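Local coordinates for Serine/threonine-protein acetyltransferase HopZ1a (Pseudomonas syringae pv. syringae, PDB 5KLP) that transfers acetyl groups from acetyl-CoA to serine, threonine and lysine residues of proteins, with inositol hexakisphosphate as cofactor, impairing the host microtubule network and immunity, at residues A[271-276]-A[294-299]; A[110-115]-A[152-157]; A[136-141]-A[213-218]. The protein carries 10 engineered substitutions. All coordinates share one frame; numbering follows the deposited sequence.

Interaction 1: A[271-276]-A[294-299]; sequences YYLMKR and ENLVQR. Engineered in segment 271-276: Tyr271 (natural residue Lys), Tyr272 (natural residue Gln). With IHP (inositol hexakisphosphate), chain D.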
loop_
_atom_site.group_PDB
_atom_site.type_symbol
_atom_site.label_atom_id
_atom_site.label_comp_id
_atom_site.label_asym_id
_atom_site.label_seq_id
_atom_site.Cartn_x
_atom_site.Cartn_y
_atom_site.Cartn_z
ATOM N N TYR A 271 11.034 2.207 15.822
ATOM C CA TYR A 271 11.364 2.675 17.158
ATOM C C TYR A 271 10.597 3.959 17.499
ATOM O O TYR A 271 9.963 4.039 18.554
ATOM C CB TYR A 271 12.880 2.885 17.295
ATOM C CG TYR A 271 13.280 3.602 18.563
ATOM C CD1 TYR A 271 13.418 2.913 19.760
ATOM C CD2 TYR A 271 13.526 4.968 18.561
ATOM C CE1 TYR A 271 13.773 3.564 20.920
ATOM C CE2 TYR A 271 13.887 5.625 19.722
ATOM C CZ TYR A 271 14.008 4.911 20.898
ATOM O OH TYR A 271 14.363 5.555 22.060
ATOM N N TYR A 272 10.644 4.959 16.619
ATOM C CA TYR A 272 9.975 6.233 16.901
ATOM C C TYR A 272 8.444 6.127 16.884
ATOM O O TYR A 272 7.763 6.815 17.642
ATOM C CB TYR A 272 10.445 7.318 15.922
ATOM C CG TYR A 272 11.920 7.628 16.098
ATOM C CD1 TYR A 272 12.383 8.199 17.269
ATOM C CD2 TYR A 272 12.843 7.325 15.106
ATOM C CE1 TYR A 272 13.727 8.458 17.460
ATOM C CE2 TYR A 272 14.197 7.584 15.285
ATOM C CZ TYR A 272 14.629 8.155 16.464
ATOM O OH TYR A 272 15.963 8.421 16.653
ATOM N N LEU A 273 7.903 5.272 16.028
ATOM C CA LEU A 273 6.459 5.074 15.994
ATOM C C LEU A 273 5.957 4.531 17.335
ATOM O O LEU A 273 4.924 4.966 17.838
ATOM C CB LEU A 273 6.077 4.135 14.850
ATOM C CG LEU A 273 6.234 4.770 13.463
ATOM C CD1 LEU A 273 5.811 3.805 12.388
ATOM C CD2 LEU A 273 5.402 6.029 13.405
HETATM N N MSE A 274 6.699 3.588 17.912
HETATM C CA MSE A 274 6.336 3.014 19.213
HETATM C C MSE A 274 6.475 3.992 20.370
HETATM O O MSE A 274 5.978 3.740 21.466
HETATM C CB MSE A 274 7.182 1.781 19.512
HETATM C CG MSE A 274 6.849 0.587 18.649
HETATM SE SE MSE A 274 7.583 -1.044 19.452
HETATM C CE MSE A 274 6.399 -1.164 21.009
ATOM N N LYS A 275 7.156 5.104 20.126
ATOM C CA LYS A 275 7.375 6.114 21.159
ATOM C C LYS A 275 6.237 7.117 21.206
ATOM O O LYS A 275 6.151 7.923 22.123
ATOM C CB LYS A 275 8.702 6.837 20.909
ATOM C CG LYS A 275 9.927 6.001 21.225
ATOM C CD LYS A 275 11.147 6.863 21.554
ATOM C CE LYS A 275 10.782 8.218 22.140
ATOM N NZ LYS A 275 11.997 9.047 22.387
ATOM N N ARG A 276 5.365 7.069 20.205
ATOM C CA ARG A 276 4.250 8.001 20.128
ATOM C C ARG A 276 3.358 7.866 21.359
ATOM O O ARG A 276 2.991 6.762 21.752
ATOM C CB ARG A 276 3.452 7.786 18.833
ATOM C CG ARG A 276 4.275 8.074 17.568
ATOM C CD ARG A 276 3.571 7.625 16.278
ATOM N NE ARG A 276 2.578 8.603 15.847
ATOM C CZ ARG A 276 1.279 8.478 16.087
ATOM N NH1 ARG A 276 0.839 7.409 16.744
ATOM N NH2 ARG A 276 0.425 9.415 15.682
ATOM N N GLU A 294 4.298 -10.079 19.547
ATOM C CA GLU A 294 5.349 -9.427 18.792
ATOM C C GLU A 294 4.906 -8.001 18.505
ATOM O O GLU A 294 3.789 -7.780 18.034
ATOM C CB GLU A 294 5.625 -10.207 17.498
ATOM C CG GLU A 294 6.666 -9.609 16.588
ATOM C CD GLU A 294 7.063 -10.554 15.460
ATOM O OE1 GLU A 294 6.196 -10.932 14.636
ATOM O OE2 GLU A 294 8.257 -10.910 15.395
ATOM N N ASN A 295 5.752 -7.030 18.831
ATOM C CA ASN A 295 5.448 -5.647 18.490
ATOM C C ASN A 295 6.225 -5.227 17.248
ATOM O O ASN A 295 7.012 -5.999 16.706
ATOM C CB ASN A 295 5.726 -4.701 19.673
ATOM C CG ASN A 295 7.191 -4.670 20.095
ATOM O OD1 ASN A 295 8.101 -4.718 19.270
ATOM N ND2 ASN A 295 7.418 -4.564 21.402
ATOM N N LEU A 296 6.003 -3.993 16.816
ATOM C CA LEU A 296 6.579 -3.488 15.578
ATOM C C LEU A 296 8.114 -3.559 15.549
ATOM O O LEU A 296 8.703 -3.946 14.544
ATOM C CB LEU A 296 6.109 -2.051 15.370
ATOM C CG LEU A 296 5.876 -1.506 13.974
ATOM C CD1 LEU A 296 5.050 -2.472 13.118
ATOM C CD2 LEU A 296 5.182 -0.153 14.112
ATOM N N VAL A 297 8.770 -3.174 16.638
ATOM C CA VAL A 297 10.227 -3.243 16.647
ATOM C C VAL A 297 10.728 -4.698 16.616
ATOM O O VAL A 297 11.677 -5.021 15.905
ATOM C CB VAL A 297 10.808 -2.503 17.858
ATOM C CG1 VAL A 297 12.258 -2.883 18.062
ATOM C CG2 VAL A 297 10.669 -0.983 17.645
ATOM N N GLN A 298 10.072 -5.579 17.359
ATOM C CA GLN A 298 10.481 -6.977 17.385
ATOM C C GLN A 298 10.303 -7.609 16.014
ATOM O O GLN A 298 11.138 -8.397 15.571
ATOM C CB GLN A 298 9.687 -7.755 18.432
ATOM C CG GLN A 298 10.037 -7.365 19.872
ATOM C CD GLN A 298 9.051 -7.921 20.867
ATOM O OE1 GLN A 298 7.862 -8.051 20.574
ATOM N NE2 GLN A 298 9.539 -8.277 22.047
ATOM N N ARG A 299 9.217 -7.251 15.338
ATOM C CA ARG A 299 8.979 -7.774 14.006
ATOM C C ARG A 299 10.071 -7.316 13.054
ATOM O O ARG A 299 10.658 -8.133 12.329
ATOM C CB ARG A 299 7.607 -7.349 13.473
ATOM C CG ARG A 299 7.397 -7.874 12.075
ATOM C CD ARG A 299 6.082 -7.472 11.428
ATOM N NE ARG A 299 6.094 -8.027 10.081
ATOM C CZ ARG A 299 5.688 -9.255 9.767
ATOM N NH1 ARG A 299 5.184 -10.061 10.693
ATOM N NH2 ARG A 299 5.776 -9.671 8.509
HETATM C C1 IHP D . -1.572 -14.124 7.167
HETATM C C2 IHP D . -0.837 -12.762 6.780
HETATM C C3 IHP D . 0.613 -12.403 7.284
HETATM C C4 IHP D . 1.229 -13.471 8.303
HETATM C C5 IHP D . 0.276 -14.398 9.033
HETATM C C6 IHP D . -0.554 -15.055 7.938
HETATM O O11 IHP D . -2.704 -13.930 7.794
HETATM P P1 IHP D . -4.282 -14.407 7.410
HETATM O O21 IHP D . -5.263 -13.292 7.768
HETATM O O31 IHP D . -4.657 -15.654 8.218
HETATM O O41 IHP D . -4.505 -14.747 5.946
HETATM O O12 IHP D . -1.660 -11.662 6.867
HETATM P P2 IHP D . -2.001 -10.844 5.436
HETATM O O22 IHP D . -2.694 -11.801 4.444
HETATM O O32 IHP D . -2.878 -9.600 5.609
HETATM O O42 IHP D . -0.663 -10.454 4.763
HETATM O O13 IHP D . 0.520 -11.252 7.823
HETATM P P3 IHP D . 1.176 -9.725 7.546
HETATM O O23 IHP D . 0.918 -9.054 6.196
HETATM O O33 IHP D . 0.311 -9.055 8.611
HETATM O O43 IHP D . 2.660 -9.612 7.883
HETATM O O14 IHP D . 2.060 -12.897 9.184
HETATM P P4 IHP D . 3.671 -12.887 9.004
HETATM O O24 IHP D . 4.120 -11.821 8.002
HETATM O O34 IHP D . 4.401 -12.671 10.346
HETATM O O44 IHP D . 4.163 -14.242 8.463
HETATM O O15 IHP D . -0.397 -13.872 10.070
HETATM P P5 IHP D . -0.135 -14.334 11.691
HETATM O O25 IHP D . 1.151 -15.158 11.820
HETATM O O35 IHP D . 0.017 -13.085 12.602
HETATM O O45 IHP D . -1.282 -15.184 12.248
HETATM O O16 IHP D . -1.171 -16.138 8.405
HETATM P P6 IHP D . -1.442 -17.504 7.548
HETATM O O26 IHP D . -0.263 -17.790 6.619
HETATM O O36 IHP D . -1.646 -18.716 8.475
HETATM O O46 IHP D . -2.710 -17.371 6.698
#

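Interaction 2: A[110-115]-A[152-157]; sequences FPQTCP and YQQLQR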
loop_
_atom_site.group_PDB
_atom_site.type_symbol
_atom_site.label_atom_id
_atom_site.label_comp_id
_atom_site.label_asym_id
_atom_site.label_seq_id
_atom_site.Cartn_x
_atom_site.Cartn_y
_atom_site.Cartn_z
ATOM N N PHE A 110 -3.030 0.807 -8.764
ATOM C CA PHE A 110 -2.715 1.333 -10.082
ATOM C C PHE A 110 -1.380 2.047 -10.025
ATOM O O PHE A 110 -0.989 2.552 -8.975
ATOM C CB PHE A 110 -3.827 2.272 -10.580
ATOM C CG PHE A 110 -4.123 3.416 -9.647
ATOM C CD1 PHE A 110 -3.422 4.606 -9.736
ATOM C CD2 PHE A 110 -5.106 3.292 -8.677
ATOM C CE1 PHE A 110 -3.704 5.676 -8.861
ATOM C CE2 PHE A 110 -5.390 4.349 -7.793
ATOM C CZ PHE A 110 -4.687 5.537 -7.892
ATOM N N PRO A 111 -0.669 2.075 -11.154
ATOM C CA PRO A 111 0.601 2.794 -11.215
ATOM C C PRO A 111 0.345 4.285 -11.405
ATOM O O PRO A 111 -0.794 4.663 -11.703
ATOM C CB PRO A 111 1.278 2.180 -12.436
ATOM C CG PRO A 111 0.107 1.873 -13.355
ATOM C CD PRO A 111 -0.989 1.413 -12.434
ATOM N N GLN A 112 1.372 5.107 -11.222
ATOM C CA GLN A 112 1.268 6.531 -11.516
ATOM C C GLN A 112 1.492 6.785 -12.999
ATOM O O GLN A 112 2.140 5.990 -13.675
ATOM C CB GLN A 112 2.277 7.334 -10.706
ATOM C CG GLN A 112 2.210 7.059 -9.219
ATOM C CD GLN A 112 0.891 7.486 -8.604
ATOM O OE1 GLN A 112 0.313 8.501 -8.980
ATOM N NE2 GLN A 112 0.398 6.694 -7.666
ATOM N N THR A 113 0.980 7.906 -13.495
ATOM C CA THR A 113 1.150 8.255 -14.904
ATOM C C THR A 113 1.907 9.583 -15.074
ATOM O O THR A 113 1.688 10.540 -14.337
ATOM C CB THR A 113 -0.219 8.339 -15.589
ATOM O OG1 THR A 113 -0.898 7.082 -15.453
ATOM C CG2 THR A 113 -0.074 8.711 -17.063
ATOM N N CYS A 114 2.818 9.629 -16.032
ATOM C CA CYS A 114 3.482 10.863 -16.401
ATOM C C CYS A 114 2.545 11.722 -17.254
ATOM O O CYS A 114 2.105 11.292 -18.306
ATOM C CB CYS A 114 4.771 10.544 -17.159
ATOM S SG CYS A 114 5.613 11.986 -17.802
ATOM N N PRO A 115 2.231 12.937 -16.791
ATOM C CA PRO A 115 1.303 13.873 -17.438
ATOM C C PRO A 115 1.712 14.239 -18.858
ATOM O O PRO A 115 0.850 14.434 -19.718
ATOM C CB PRO A 115 1.366 15.113 -16.536
ATOM C CG PRO A 115 1.840 14.611 -15.229
ATOM C CD PRO A 115 2.772 13.478 -15.535
ATOM N N TYR A 152 10.170 15.871 -6.875
ATOM C CA TYR A 152 8.785 16.362 -6.987
ATOM C C TYR A 152 7.969 15.633 -8.051
ATOM O O TYR A 152 6.938 16.133 -8.491
ATOM C CB TYR A 152 8.747 17.874 -7.267
ATOM C CG TYR A 152 9.569 18.667 -6.283
ATOM C CD1 TYR A 152 9.063 18.989 -5.039
ATOM C CD2 TYR A 152 10.850 19.096 -6.604
ATOM C CE1 TYR A 152 9.812 19.707 -4.126
ATOM C CE2 TYR A 152 11.607 19.818 -5.701
ATOM C CZ TYR A 152 11.084 20.120 -4.461
ATOM O OH TYR A 152 11.832 20.836 -3.557
ATOM N N GLN A 153 8.427 14.456 -8.468
ATOM C CA GLN A 153 7.719 13.714 -9.507
ATOM C C GLN A 153 6.440 13.051 -8.980
ATOM O O GLN A 153 5.392 13.109 -9.637
ATOM C CB GLN A 153 8.641 12.682 -10.140
ATOM C CG GLN A 153 9.888 13.314 -10.774
ATOM C CD GLN A 153 9.560 14.230 -11.946
ATOM O OE1 GLN A 153 9.187 13.772 -13.027
ATOM N NE2 GLN A 153 9.708 15.539 -11.733
ATOM N N GLN A 154 6.503 12.412 -7.812
ATOM C CA GLN A 154 5.293 11.777 -7.273
ATOM C C GLN A 154 4.186 12.812 -7.067
ATOM O O GLN A 154 3.011 12.524 -7.293
ATOM C CB GLN A 154 5.554 11.046 -5.949
ATOM C CG GLN A 154 5.888 9.556 -6.069
ATOM C CD GLN A 154 4.835 8.708 -6.791
ATOM O OE1 GLN A 154 4.847 8.626 -8.013
ATOM N NE2 GLN A 154 3.947 8.045 -6.033
ATOM N N LEU A 155 4.564 14.016 -6.637
ATOM C CA LEU A 155 3.580 15.070 -6.425
ATOM C C LEU A 155 2.847 15.403 -7.718
ATOM O O LEU A 155 1.632 15.538 -7.720
ATOM C CB LEU A 155 4.240 16.330 -5.868
ATOM C CG LEU A 155 3.316 17.549 -5.759
ATOM C CD1 LEU A 155 2.167 17.258 -4.808
ATOM C CD2 LEU A 155 4.099 18.762 -5.294
ATOM N N GLN A 156 3.598 15.537 -8.813
ATOM C CA GLN A 156 3.002 15.836 -10.116
ATOM C C GLN A 156 2.058 14.705 -10.569
ATOM O O GLN A 156 0.988 14.952 -11.139
ATOM C CB GLN A 156 4.122 16.065 -11.152
ATOM C CG GLN A 156 3.670 16.162 -12.601
ATOM C CD GLN A 156 4.781 15.794 -13.599
ATOM O OE1 GLN A 156 5.560 14.859 -13.373
ATOM N NE2 GLN A 156 4.853 16.533 -14.701
ATOM N N ARG A 157 2.446 13.467 -10.275
ATOM C CA ARG A 157 1.646 12.298 -10.634
ATOM C C ARG A 157 0.353 12.226 -9.803
ATOM O O ARG A 157 -0.719 11.899 -10.332
ATOM C CB ARG A 157 2.470 11.015 -10.460
ATOM C CG ARG A 157 3.691 10.918 -11.388
ATOM C CD ARG A 157 4.691 9.894 -10.847
ATOM N NE ARG A 157 5.997 10.014 -11.480
ATOM C CZ ARG A 157 7.123 9.527 -10.970
ATOM N NH1 ARG A 157 7.114 8.882 -9.799
ATOM N NH2 ARG A 157 8.256 9.689 -11.633
HETATM O O HOH W 1 -0.801 9.586 -11.999
#

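Interaction 3: A[136-141]-A[213-218]; sequences APTIII and GLQHGT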
loop_
_atom_site.group_PDB
_atom_site.type_symbol
_atom_site.label_atom_id
_atom_site.label_comp_id
_atom_site.label_asym_id
_atom_site.label_seq_id
_atom_site.Cartn_x
_atom_site.Cartn_y
_atom_site.Cartn_z
ATOM N N ALA A 136 -21.462 10.663 -5.634
ATOM C CA ALA A 136 -20.413 11.360 -4.888
ATOM C C ALA A 136 -19.564 10.408 -4.033
ATOM O O ALA A 136 -19.735 10.347 -2.815
ATOM C CB ALA A 136 -21.031 12.419 -4.016
ATOM N N PRO A 137 -18.639 9.667 -4.663
ATOM C CA PRO A 137 -17.826 8.697 -3.915
ATOM C C PRO A 137 -16.821 9.353 -2.979
ATOM O O PRO A 137 -16.519 10.537 -3.129
ATOM C CB PRO A 137 -17.088 7.926 -5.020
ATOM C CG PRO A 137 -17.796 8.285 -6.289
ATOM C CD PRO A 137 -18.287 9.678 -6.088
ATOM N N THR A 138 -16.315 8.588 -2.022
ATOM C CA THR A 138 -15.205 9.030 -1.190
ATOM C C THR A 138 -14.047 8.094 -1.475
ATOM O O THR A 138 -14.260 6.920 -1.780
ATOM C CB THR A 138 -15.543 9.036 0.307
ATOM O OG1 THR A 138 -15.990 7.734 0.696
ATOM C CG2 THR A 138 -16.644 10.066 0.615
ATOM N N ILE A 139 -12.830 8.629 -1.427
ATOM C CA ILE A 139 -11.653 7.901 -1.888
ATOM C C ILE A 139 -10.477 8.161 -0.962
ATOM O O ILE A 139 -10.120 9.299 -0.695
ATOM C CB ILE A 139 -11.260 8.286 -3.339
ATOM C CG1 ILE A 139 -12.408 7.993 -4.313
ATOM C CG2 ILE A 139 -10.003 7.533 -3.781
ATOM C CD1 ILE A 139 -12.209 8.561 -5.707
ATOM N N ILE A 140 -9.904 7.083 -0.457
ATOM C CA ILE A 140 -8.701 7.138 0.360
ATOM C C ILE A 140 -7.559 6.527 -0.429
ATOM O O ILE A 140 -7.579 5.344 -0.715
ATOM C CB ILE A 140 -8.871 6.358 1.653
ATOM C CG1 ILE A 140 -10.017 6.937 2.481
ATOM C CG2 ILE A 140 -7.559 6.330 2.453
ATOM C CD1 ILE A 140 -10.420 6.026 3.606
ATOM N N ILE A 141 -6.572 7.326 -0.787
ATOM C CA ILE A 141 -5.404 6.795 -1.476
ATOM C C ILE A 141 -4.278 6.617 -0.483
ATOM O O ILE A 141 -3.850 7.582 0.155
ATOM C CB ILE A 141 -4.955 7.717 -2.606
ATOM C CG1 ILE A 141 -6.053 7.835 -3.665
ATOM C CG2 ILE A 141 -3.640 7.212 -3.232
ATOM C CD1 ILE A 141 -5.829 8.974 -4.628
ATOM N N GLY A 213 -16.385 10.549 7.292
ATOM C CA GLY A 213 -15.889 11.902 7.461
ATOM C C GLY A 213 -15.729 12.588 6.118
ATOM O O GLY A 213 -16.132 13.738 5.947
ATOM N N LEU A 214 -15.174 11.858 5.152
ATOM C CA LEU A 214 -14.932 12.387 3.810
ATOM C C LEU A 214 -16.222 12.771 3.096
ATOM O O LEU A 214 -16.220 13.669 2.262
ATOM C CB LEU A 214 -14.128 11.377 2.979
ATOM C CG LEU A 214 -12.652 11.225 3.392
ATOM C CD1 LEU A 214 -11.979 10.105 2.606
ATOM C CD2 LEU A 214 -11.886 12.530 3.164
ATOM N N GLN A 215 -17.323 12.098 3.416
ATOM C CA GLN A 215 -18.624 12.527 2.903
ATOM C C GLN A 215 -18.942 13.950 3.353
ATOM O O GLN A 215 -19.723 14.650 2.716
ATOM C CB GLN A 215 -19.745 11.587 3.358
ATOM C CG GLN A 215 -19.860 10.321 2.527
ATOM C CD GLN A 215 -21.091 9.502 2.877
ATOM O OE1 GLN A 215 -21.144 8.840 3.914
ATOM N NE2 GLN A 215 -22.088 9.541 2.003
ATOM N N HIS A 216 -18.354 14.369 4.466
ATOM C CA HIS A 216 -18.569 15.724 4.963
ATOM C C HIS A 216 -17.358 16.604 4.743
ATOM O O HIS A 216 -17.224 17.631 5.377
ATOM C CB HIS A 216 -18.938 15.703 6.450
ATOM C CG HIS A 216 -20.261 15.067 6.730
ATOM N ND1 HIS A 216 -20.401 13.725 7.017
ATOM C CD2 HIS A 216 -21.507 15.595 6.780
ATOM C CE1 HIS A 216 -21.677 13.452 7.216
ATOM N NE2 HIS A 216 -22.369 14.569 7.082
ATOM N N GLY A 217 -16.474 16.189 3.845
ATOM C CA GLY A 217 -15.345 17.013 3.468
ATOM C C GLY A 217 -14.293 17.142 4.546
ATOM O O GLY A 217 -13.581 18.141 4.593
ATOM N N THR A 218 -14.187 16.144 5.419
ATOM C CA THR A 218 -13.225 16.243 6.505
ATOM C C THR A 218 -12.420 14.955 6.708
ATOM O O THR A 218 -12.901 13.852 6.460
ATOM C CB THR A 218 -13.931 16.643 7.825
ATOM O OG1 THR A 218 -12.953 16.900 8.841
ATOM C CG2 THR A 218 -14.880 15.548 8.293
HETATM O O HOH W 2 -21.255 11.231 -0.467
#

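Interaction 1: A[271-276]-A[294-299]
Tyr271 and Val297 bring the two backbones nearest, their CA atoms 6.0 Å apart, where helix 267-274 passes the first turn of helix 296-302. Apolar contacts hold the segments together, and most of them run through Met274, a selenomethionine. Its first two side-chain torsions carry the selenium to Val297, and the bend at chi3 (70°) then swings the methyl CE to Asn295. Met274 SE lies 3.6 Å from Val297 CG2. Met274 CE sits 3.6 Å from Asn295 ND2, the Met274 chain crossing that of Asn295 at about a right angle. Val297 CG2 also touches the backbone of Tyr271, an engineered residue. Farther into the protein, Leu273 CD1 and Leu296 CD2 meet more loosely at 4.4 Å.

The Asn295 amide that receives the methyl has a second task. As N-cap of helix 296-302 it forms a capping box with Gln298: Gln298 N donates to Asn295 OD1 over 2.9 Å, approaching almost end-on to the carbonyl, and Asn295 N donates in return to Gln298 OE1, through a lone pair in the plane of that amide. The bond to OD1 fixes the rotation of the amide against which the selenomethionine packs.

One turn on, the extended chain of Arg299 carries its guanidinium to inositol hexakisphosphate. Arg299 NH1 reaches phosphate oxygen O34 at 2.7 Å in a nearly straight bond (168°). Arg299 NH2 holds O24 of the same phosphate at 2.8 Å. The allosteric cofactor is thus gripped from helix 296-302, together with Lys262, Ser287 and His290. On the inner side of the contact Leu273 leans on Ala253 of helix 252-255 and on the loop residue Tyr261, and Leu296 rests on Val258.

Interaction 2: A[110-115]-A[152-157]
Gln112, in the loop between antiparallel strands 105-110 and 125-130, packs against the first turn of helix 153-167, beside the catalytic centre of this YopJ-family enzyme, whose fold is related to that of the CA-clan cysteine peptidases. Gln112 CB rests on the aliphatic part of Arg157, 3.5 Å from Arg157 CD. Gln112 CG, placed anti to the carbonyl carbon (chi1 -53°), comes within 3.3 Å of Gln154 OE1. A bend at chi2 then turns the amide back, and its plane stands 85° from that of Gln154, the two chains crossing at about a right angle. At the tip, Gln112 OE1 lies 3.6 Å from Arg157 CB, while Gln112 NE2 makes a weak bond to the backbone oxygen of the active-site residue His123.

The Gln154 amide is itself held on both sides of its polar end. Gln154 OE1 accepts from Arg157 NH1 at 2.9 Å, nearly straight (167°) and in the guanidinium plane, and Gln154 NE2 donates to Glu143, another active-site residue. Arg157 thus holds the amide that bonds to Glu143, consistent with a second-shell role. The same Arg157 NH1 also binds a citrate, probably from the crystallisation liquor; Gln153 N and Gln154 N at the start of the helix bind it too, so the spot may favour anions.

Farther along the loop, Pro115 lies over the amide end of Gln156: its CG is 3.6 Å from Gln156 CG, and its CD equally near Gln156 CD. Thr113 turns its hydroxyl the other way, to Asp90, but its backbone still joins the contact. Thr113 O touches Arg157 CG, and a water linking the two backbones accepts from Thr113 N at 2.9 Å and donates to Arg157 O at 2.9 Å.

Interaction 3: A[136-141]-A[213-218]
Thr138 sets its methyl CG2 anti to its carbonyl carbon and its hydroxyl between backbone N and carbonyl carbon (chi1 56°), which presents the methyl to the end of helix 204-215. There Thr138 CG2 lies 3.7 Å from Leu214 CB. The same Thr138 CG2 is 3.5 Å from the backbone nitrogen Gln215 N, with Gln215 CG close by as well. Leu214, with CG beside its own backbone N (chi1 -72°) and the chain extended, reaches along strand 138-143 until its CD1 meets Ile140 CG1 at 3.7 Å and touches the carbonyl oxygen of Ile139. The Thr138 hydroxyl, buried with the rest of the residue, is bonded to His211 of the same helix and to His132.

These residues join a central strand of the mixed sheet to one of the helices that pack on it, 204-215, and Ile140 continues the apolar seam onto Phe207 and Ile210. The helix closes in a Schellman motif: Gly217, at positive phi, is its C' residue, Thr218 N donates to Gly213 O at 3.1 Å and Gly217 N to Leu214 O at 3.0 Å. His216 N reaches the same Gly213 oxygen from the opposite face of its plane. Outside the apolar patch a water bridges the segments, donating to Ala136 O at 2.9 Å and accepting from Gln215 NE2 at 3.1 Å.

Interactions 2 and 3 belong to the catalytic part of the fold and alternate along the chain: 110-115, 136-141, 152-157, then 213-218. Their centres are 22 Å apart, yet their nearest atoms come within about 5 Å. Strand 138-143, which runs on to the catalytic Glu143, is followed by helix 153-167. One contact packs a loop on that helix; the other packs helix 204-215 on the mixed sheet. Interaction 1 comes later in sequence, next to inositol hexakisphosphate, 31 Å from interaction 2 and 30 Å from interaction 3, between centres. Helix 189-202, which holds Cys189 and cofactor-binding residues, joins the two regions, consistent with an allosteric enzyme.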